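Local coordinates for 3-methyladenine dna-glycosylase (Archaeoglobus fulgidus, PDB 2JHN), which belongs to the HhH-GPD superfamily of base excision DNA repair proteins and combines a TATA-box-binding-protein-like N-terminal region with a largely helical body, at residues E5-V10 with L82-E87; F108-L113 with G271-D276; R244-R249 with F282-F287. The protein carries 1 engineered substitution. One frame throughout, in Å; residues are numbered along the deposited sequence.

In the fold
From the N terminus, strand 2-5 runs into the loop 5-10, which meets 82-87 in contact 1 and so closes a loop holding helix 12-17, the other four strands of the sheet and helix 69-80. Only then does contact 2 open, at 108-113. It does not close until 271-276, after most of the helical body has been built. Contact 3 starts inside that loop, on helix 241-251, and ends beyond it at 282-287, so contacts 2 and 3 cross. Both use helix 274-287, and Phe108 packs on Leu283 between them. Contact 1 reaches contact 2 through the Glu87-Arg272 salt bridge, which joins the start of helix 86-93 to the lead-in of helix 274-287.

Contact 1. Residues E5-V10 with L82-E87; sequences ELKHAV and LQNPEE
His8 lays one face of its imidazole against Pro85. The proline CG sits over that face, 3.8 Å from the ring centroid, in a CH-pi contact, and Pro85 CD presses on His8 CB at 3.6 Å. With CG of the histidine anti to the backbone N (chi1 -165°), the ring swings out to the proline, and its rotation is set from the edge: ND1 donates in the ring plane to a lone pair of Ala9 O, 2.9 Å away. Farther round the same edge, in the ring plane, a water lies 2.7 Å from His8 NE2 and donates to Glu86 OE1; the second oxygen of that carboxylate forms a salt bridge with Arg90.

Asn84 lies across the extended chain of Lys7, its ND2 3.6 Å from Lys7 CD. Its OD1 turns back to accept from Glu86 N at 3.0 Å, an Asx turn just where helix 86-93 begins. At the apolar end, Leu6 CD2 meets both the carbonyl O and, at 3.9 Å, the CB of Leu82, whose CD2 touches Val10 CG2 more loosely at 4.4 Å. No direct hydrogen bond joins the two segments; a second water donates to both His8 O and Leu82 O.

Backbone bonds from Leu6 to Arg56 and from Val10 to Glu55 tie the loop to the turn between strands 44-54 and 57-62, while 82-85 leads from helix 69-80 into helix 86-93.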
# COMPACT_ATOMS: atom_id res chain seq x y z
N GLU A 5 11.50 -12.73 13.41
CA GLU A 5 10.91 -13.00 14.73
C GLU A 5 10.26 -11.76 15.31
O GLU A 5 10.90 -10.72 15.42
CB GLU A 5 11.97 -13.54 15.69
CG GLU A 5 12.67 -14.80 15.19
CD GLU A 5 11.77 -16.03 15.15
OE1 GLU A 5 10.61 -16.01 15.65
OE2 GLU A 5 12.25 -17.04 14.59
N LEU A 6 8.99 -11.88 15.67
CA LEU A 6 8.17 -10.74 16.13
C LEU A 6 8.01 -10.79 17.64
O LEU A 6 8.01 -11.88 18.23
CB LEU A 6 6.78 -10.81 15.50
CG LEU A 6 6.67 -11.07 13.99
CD1 LEU A 6 5.21 -11.13 13.56
CD2 LEU A 6 7.44 -10.04 13.21
N LYS A 7 7.83 -9.62 18.27
CA LYS A 7 7.54 -9.57 19.71
C LYS A 7 6.08 -9.90 20.02
O LYS A 7 5.76 -10.47 21.07
CB LYS A 7 7.96 -8.22 20.34
CG LYS A 7 8.05 -8.26 21.87
CD LYS A 7 8.24 -6.89 22.48
CE LYS A 7 8.09 -6.94 23.99
NZ LYS A 7 8.06 -5.57 24.60
N HIS A 8 5.20 -9.62 19.06
CA HIS A 8 3.75 -9.75 19.21
C HIS A 8 3.18 -10.64 18.09
O HIS A 8 3.73 -10.66 16.99
CB HIS A 8 3.16 -8.34 19.17
CG HIS A 8 1.75 -8.24 19.65
ND1 HIS A 8 0.68 -8.69 18.91
CD2 HIS A 8 1.22 -7.70 20.77
CE1 HIS A 8 -0.44 -8.46 19.57
NE2 HIS A 8 -0.14 -7.85 20.70
N ALA A 9 2.09 -11.38 18.34
CA ALA A 9 1.45 -12.18 17.27
C ALA A 9 0.90 -11.26 16.16
O ALA A 9 0.50 -10.12 16.42
CB ALA A 9 0.34 -13.06 17.81
N VAL A 10 0.91 -11.76 14.93
CA VAL A 10 0.27 -11.09 13.80
C VAL A 10 -0.69 -12.10 13.19
O VAL A 10 -0.40 -13.31 13.14
CB VAL A 10 1.32 -10.59 12.78
CG1 VAL A 10 2.01 -11.76 12.08
CG2 VAL A 10 0.71 -9.62 11.75
N LEU A 82 4.94 -5.28 10.05
CA LEU A 82 5.11 -6.32 11.09
C LEU A 82 5.55 -5.80 12.46
O LEU A 82 5.76 -6.60 13.40
CB LEU A 82 6.07 -7.41 10.62
CG LEU A 82 5.71 -8.09 9.32
CD1 LEU A 82 6.84 -8.98 8.84
CD2 LEU A 82 4.36 -8.87 9.40
N GLN A 83 5.66 -4.47 12.57
CA GLN A 83 6.18 -3.82 13.78
C GLN A 83 5.22 -4.00 14.95
O GLN A 83 4.01 -4.07 14.77
CB GLN A 83 6.41 -2.31 13.55
CG GLN A 83 7.23 -1.94 12.32
CD GLN A 83 6.37 -1.72 11.06
OE1 GLN A 83 5.21 -2.15 10.96
NE2 GLN A 83 6.96 -1.02 10.09
N ASN A 84 5.80 -4.03 16.15
CA ASN A 84 5.09 -4.22 17.41
C ASN A 84 3.88 -3.26 17.54
O ASN A 84 4.06 -2.04 17.56
CB ASN A 84 6.10 -4.00 18.55
CG ASN A 84 5.52 -4.25 19.92
OD1 ASN A 84 4.31 -4.45 20.09
ND2 ASN A 84 6.39 -4.27 20.93
N PRO A 85 2.65 -3.82 17.56
CA PRO A 85 1.41 -3.01 17.62
C PRO A 85 0.91 -2.72 19.04
O PRO A 85 -0.22 -2.30 19.21
CB PRO A 85 0.40 -3.93 16.96
CG PRO A 85 0.82 -5.32 17.42
CD PRO A 85 2.35 -5.26 17.49
N GLU A 86 1.73 -2.99 20.04
CA GLU A 86 1.25 -2.91 21.44
C GLU A 86 0.68 -1.52 21.77
O GLU A 86 -0.44 -1.41 22.28
CB GLU A 86 2.38 -3.28 22.40
CG GLU A 86 2.07 -3.02 23.86
CD GLU A 86 1.23 -4.11 24.51
OE1 GLU A 86 0.86 -5.09 23.80
OE2 GLU A 86 0.95 -3.99 25.73
N GLU A 87 1.45 -0.49 21.41
CA GLU A 87 1.10 0.89 21.72
C GLU A 87 -0.10 1.37 20.91
O GLU A 87 -0.96 2.08 21.43
CB GLU A 87 2.31 1.80 21.50
CG GLU A 87 2.27 3.07 22.38
CD GLU A 87 3.16 4.21 21.88
OE1 GLU A 87 4.21 3.93 21.24
OE2 GLU A 87 2.81 5.40 22.16
O HOH W 1 3.64 -8.12 15.36
O HOH W 2 -1.48 -6.59 22.65

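Contact 2. Residues F108-L113 with G271-D276; sequences FGRAGL and GRFARD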
# COMPACT_ATOMS: atom_id res chain seq x y z
N PHE A 108 -4.50 -7.64 12.97
CA PHE A 108 -3.98 -6.90 11.81
C PHE A 108 -2.72 -6.10 12.13
O PHE A 108 -1.87 -5.92 11.24
CB PHE A 108 -5.06 -6.05 11.14
CG PHE A 108 -4.60 -5.36 9.86
CD1 PHE A 108 -4.67 -6.02 8.63
CD2 PHE A 108 -4.09 -4.06 9.90
CE1 PHE A 108 -4.26 -5.39 7.43
CE2 PHE A 108 -3.64 -3.42 8.70
CZ PHE A 108 -3.75 -4.09 7.46
N GLY A 109 -2.59 -5.61 13.37
CA GLY A 109 -1.35 -4.92 13.79
C GLY A 109 -1.25 -3.51 13.20
O GLY A 109 -2.27 -2.83 12.93
N ARG A 110 -0.01 -3.09 12.96
CA ARG A 110 0.26 -1.78 12.37
C ARG A 110 0.12 -1.81 10.86
O ARG A 110 0.26 -2.86 10.23
CB ARG A 110 1.68 -1.34 12.75
CG ARG A 110 1.84 -1.18 14.31
CD ARG A 110 2.94 -0.18 14.65
NE ARG A 110 2.51 1.18 14.32
CZ ARG A 110 3.18 2.28 14.65
NH1 ARG A 110 4.32 2.20 15.34
NH2 ARG A 110 2.71 3.47 14.30
N ALA A 111 -0.09 -0.64 10.27
CA ALA A 111 -0.17 -0.52 8.81
C ALA A 111 1.19 -0.78 8.18
O ALA A 111 2.23 -0.35 8.72
CB ALA A 111 -0.65 0.86 8.43
N GLY A 112 1.18 -1.50 7.06
CA GLY A 112 2.37 -1.57 6.19
C GLY A 112 2.39 -0.42 5.19
O GLY A 112 2.04 0.74 5.54
N LEU A 113 2.78 -0.74 3.96
CA LEU A 113 2.72 0.20 2.84
C LEU A 113 1.99 -0.51 1.70
O LEU A 113 1.81 -1.74 1.73
CB LEU A 113 4.14 0.60 2.38
CG LEU A 113 4.98 1.37 3.41
CD1 LEU A 113 6.43 1.43 2.89
CD2 LEU A 113 4.40 2.78 3.58
N GLY A 271 -4.67 11.08 16.18
CA GLY A 271 -3.35 11.55 16.58
C GLY A 271 -2.21 10.88 15.85
O GLY A 271 -2.26 10.73 14.62
N ARG A 272 -1.20 10.43 16.60
CA ARG A 272 0.04 9.90 16.00
C ARG A 272 -0.20 8.57 15.26
O ARG A 272 0.66 8.08 14.53
CB ARG A 272 1.14 9.73 17.06
CG ARG A 272 0.88 8.69 18.15
CD ARG A 272 1.61 9.11 19.45
NE ARG A 272 1.47 8.14 20.54
CZ ARG A 272 0.48 8.12 21.43
NH1 ARG A 272 -0.50 9.01 21.39
NH2 ARG A 272 0.48 7.18 22.37
N PHE A 273 -1.37 7.99 15.50
CA PHE A 273 -1.73 6.68 14.92
C PHE A 273 -2.69 6.78 13.73
O PHE A 273 -3.21 5.75 13.28
CB PHE A 273 -2.31 5.76 16.01
CG PHE A 273 -1.28 5.31 17.00
CD1 PHE A 273 -0.22 4.48 16.61
CD2 PHE A 273 -1.36 5.73 18.33
CE1 PHE A 273 0.75 4.08 17.53
CE2 PHE A 273 -0.39 5.32 19.25
CZ PHE A 273 0.64 4.51 18.87
N ALA A 274 -2.88 7.99 13.20
CA ALA A 274 -3.84 8.18 12.08
C ALA A 274 -3.53 7.28 10.87
O ALA A 274 -4.46 6.74 10.25
CB ALA A 274 -3.90 9.65 11.64
N ARG A 275 -2.23 7.15 10.53
CA ARG A 275 -1.82 6.28 9.38
C ARG A 275 -2.15 4.78 9.58
O ARG A 275 -2.53 4.11 8.64
CB ARG A 275 -0.32 6.46 9.06
CG ARG A 275 0.03 6.13 7.58
CD ARG A 275 1.55 6.05 7.39
NE ARG A 275 2.06 4.81 7.94
CZ ARG A 275 2.04 3.64 7.30
NH1 ARG A 275 1.55 3.57 6.07
NH2 ARG A 275 2.49 2.54 7.90
N ASP A 276 -2.02 4.27 10.81
CA ASP A 276 -2.40 2.89 11.11
C ASP A 276 -3.92 2.76 11.07
O ASP A 276 -4.48 1.84 10.45
CB ASP A 276 -1.90 2.54 12.52
CG ASP A 276 -0.41 2.61 12.63
OD1 ASP A 276 0.27 1.68 12.14
OD2 ASP A 276 0.10 3.60 13.22
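A bend at chi3 (71°) brings the side of the Arg110 guanidinium round to the carboxylate of Asp276, and a similar bend in Arg275 (chi3 75°) points its guanidinium end-on at the backbone of Gly112. Both acceptor and donor on the helical side belong to the first turn of helix 274-287, which follows the N-cap residue Phe273, so this is a buried junction between the irregular loop 108-113 and a helix start in the helical body of an HhH-GPD protein.

Arg110 and Asp276 form a side-on, two-pronged salt bridge. NH2 reaches Asp276 OD2 at 2.8 Å on the syn side, close to the carboxylate plane; NE binds Asp276 OD1 at 3.2 Å, coming in from above that plane, since the two flat groups are turned 42° apart. The anti lone pair of OD1 is taken by Ala111 N at 3.0 Å. Three N-H groups therefore hold the carboxylate, which probably helps it to stay ionised although it is buried.

The edge of the Phe273 ring, at CE1, lies over one face of the Arg110 guanidinium, 3.8 Å from NH2. The Phe273 ring also meets that of Phe91, while Arg110 packs against the loop of contact 1 at Gln83 and Pro85.

Arg275 lays a guanidinium face against Ala111, whose CB is 3.6 Å from NH2. Asn234 receives its backbone N-H, and Ser228 O takes a further bond from NH1. Gly112 O lies in the guanidinium plane and accepts from both terminal nitrogens through bent bonds: Arg275 NH1 approaches nearly along the C=O axis at 2.9 Å, and Arg275 NH2 comes in tilted, at 3.0 Å.

Contact 3. Residues R244-R249 with F282-F287; sequences RRAVSR and FLYDRF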
# COMPACT_ATOMS: atom_id res chain seq x y z
N ARG A 244 -14.14 8.91 4.06
CA ARG A 244 -15.29 9.69 4.53
C ARG A 244 -16.46 8.78 4.95
O ARG A 244 -17.03 8.94 6.05
CB ARG A 244 -15.71 10.72 3.47
CG ARG A 244 -14.70 11.86 3.29
CD ARG A 244 -15.10 12.77 2.10
NE ARG A 244 -16.44 13.32 2.31
CZ ARG A 244 -17.27 13.67 1.32
NH1 ARG A 244 -16.90 13.52 0.06
NH2 ARG A 244 -18.47 14.16 1.61
N ARG A 245 -16.77 7.80 4.11
CA ARG A 245 -17.80 6.78 4.41
C ARG A 245 -17.53 6.04 5.73
O ARG A 245 -18.42 5.96 6.59
CB ARG A 245 -17.94 5.77 3.27
CG ARG A 245 -18.52 6.33 1.96
CD ARG A 245 -18.87 5.21 0.95
NE ARG A 245 -17.74 4.40 0.52
CZ ARG A 245 -17.13 4.51 -0.66
NH1 ARG A 245 -17.52 5.42 -1.56
NH2 ARG A 245 -16.10 3.72 -0.95
N ALA A 246 -16.31 5.54 5.90
CA ALA A 246 -15.94 4.80 7.12
C ALA A 246 -16.02 5.65 8.39
O ALA A 246 -16.59 5.21 9.40
CB ALA A 246 -14.54 4.15 6.96
N VAL A 247 -15.48 6.86 8.34
CA VAL A 247 -15.47 7.75 9.50
C VAL A 247 -16.90 8.19 9.86
O VAL A 247 -17.23 8.33 11.04
CB VAL A 247 -14.53 8.99 9.30
CG1 VAL A 247 -14.71 10.00 10.43
CG2 VAL A 247 -13.08 8.54 9.21
N SER A 248 -17.72 8.41 8.84
CA SER A 248 -19.13 8.79 9.04
C SER A 248 -19.94 7.67 9.68
O SER A 248 -20.73 7.94 10.59
CB SER A 248 -19.76 9.20 7.71
OG SER A 248 -19.15 10.38 7.23
N ARG A 249 -19.73 6.44 9.20
CA ARG A 249 -20.38 5.23 9.74
C ARG A 249 -19.99 4.95 11.19
O ARG A 249 -20.83 4.57 12.01
CB ARG A 249 -20.10 4.02 8.84
CG ARG A 249 -21.05 2.86 9.06
CD ARG A 249 -21.37 2.13 7.76
NE ARG A 249 -22.45 1.17 7.97
CZ ARG A 249 -22.27 -0.08 8.41
NH1 ARG A 249 -21.05 -0.52 8.67
NH2 ARG A 249 -23.31 -0.88 8.58
N PHE A 282 -9.90 1.48 5.74
CA PHE A 282 -10.02 0.84 4.42
C PHE A 282 -10.68 -0.54 4.56
O PHE A 282 -11.56 -0.89 3.78
CB PHE A 282 -8.66 0.64 3.73
CG PHE A 282 -7.99 1.93 3.24
CD1 PHE A 282 -8.74 3.01 2.74
CD2 PHE A 282 -6.61 2.01 3.25
CE1 PHE A 282 -8.07 4.20 2.27
CE2 PHE A 282 -5.94 3.16 2.79
CZ PHE A 282 -6.69 4.25 2.31
N LEU A 283 -10.23 -1.33 5.52
CA LEU A 283 -10.83 -2.65 5.73
C LEU A 283 -12.33 -2.53 6.06
O LEU A 283 -13.14 -3.29 5.54
CB LEU A 283 -10.12 -3.40 6.86
CG LEU A 283 -8.68 -3.85 6.60
CD1 LEU A 283 -8.03 -4.24 7.91
CD2 LEU A 283 -8.70 -4.99 5.59
N TYR A 284 -12.66 -1.59 6.93
CA TYR A 284 -14.04 -1.32 7.39
C TYR A 284 -14.92 -0.92 6.22
O TYR A 284 -16.03 -1.44 6.04
CB TYR A 284 -14.00 -0.20 8.43
CG TYR A 284 -15.29 -0.02 9.19
CD1 TYR A 284 -15.69 -0.97 10.13
CD2 TYR A 284 -16.09 1.08 8.99
CE1 TYR A 284 -16.86 -0.81 10.83
CE2 TYR A 284 -17.26 1.26 9.70
CZ TYR A 284 -17.64 0.31 10.61
OH TYR A 284 -18.82 0.45 11.31
N ASP A 285 -14.41 0.00 5.40
CA ASP A 285 -15.13 0.42 4.20
C ASP A 285 -15.33 -0.72 3.19
O ASP A 285 -16.39 -0.82 2.57
CB ASP A 285 -14.42 1.59 3.52
CG ASP A 285 -15.22 2.16 2.33
OD1 ASP A 285 -16.42 2.55 2.52
OD2 ASP A 285 -14.65 2.20 1.22
N ARG A 286 -14.32 -1.57 3.03
CA ARG A 286 -14.39 -2.68 2.08
C ARG A 286 -15.26 -3.82 2.62
O ARG A 286 -16.01 -4.44 1.84
CB ARG A 286 -13.00 -3.25 1.80
CG ARG A 286 -12.08 -2.39 0.93
CD ARG A 286 -10.72 -3.10 0.82
NE ARG A 286 -9.61 -2.25 0.38
CZ ARG A 286 -8.34 -2.57 0.61
NH1 ARG A 286 -8.08 -3.70 1.28
NH2 ARG A 286 -7.35 -1.79 0.19
N PHE A 287 -15.16 -4.08 3.93
CA PHE A 287 -15.69 -5.32 4.55
C PHE A 287 -16.89 -5.17 5.49
O PHE A 287 -17.45 -6.17 5.97
CB PHE A 287 -14.59 -6.08 5.28
CG PHE A 287 -13.56 -6.67 4.36
CD1 PHE A 287 -13.94 -7.42 3.26
CD2 PHE A 287 -12.21 -6.47 4.60
CE1 PHE A 287 -12.99 -7.98 2.40
CE2 PHE A 287 -11.24 -7.01 3.75
CZ PHE A 287 -11.64 -7.77 2.65
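Arg245 meets Asp285 along most of its length. Its CB already lies 3.6 Å from Asp285 OD1, and CD passes the same oxygen at 3.9 Å. A bend at chi3 (-62°) then turns the guanidinium so that its side, not its end, faces the acid: NE donates to Asp285 OD1 at 3.0 Å, and NH2 to the syn lone pair of Asp285 OD2, also at 3.0 Å. CZ, between them, is nearly equally far from both oxygens. The guanidinium and carboxylate planes are nearly coplanar, 25° apart, as suits a salt bridge with one nitrogen on each oxygen.

The pair spans two helices of the HhH-GPD helical body, 241-251 and 274-287, whose short segments cross at 89° with axes 8.8 Å apart. Ala246 points at the crossing and puts its CB 4.0 Å from Tyr284 CD2, at the edge of the tyrosine ring. Farther out along that ring, Arg249 runs across at about a right angle: its CB is near CE2, and its NH1 lies 3.6 Å from Tyr284 OH, the guanidinium turned obliquely to the ring.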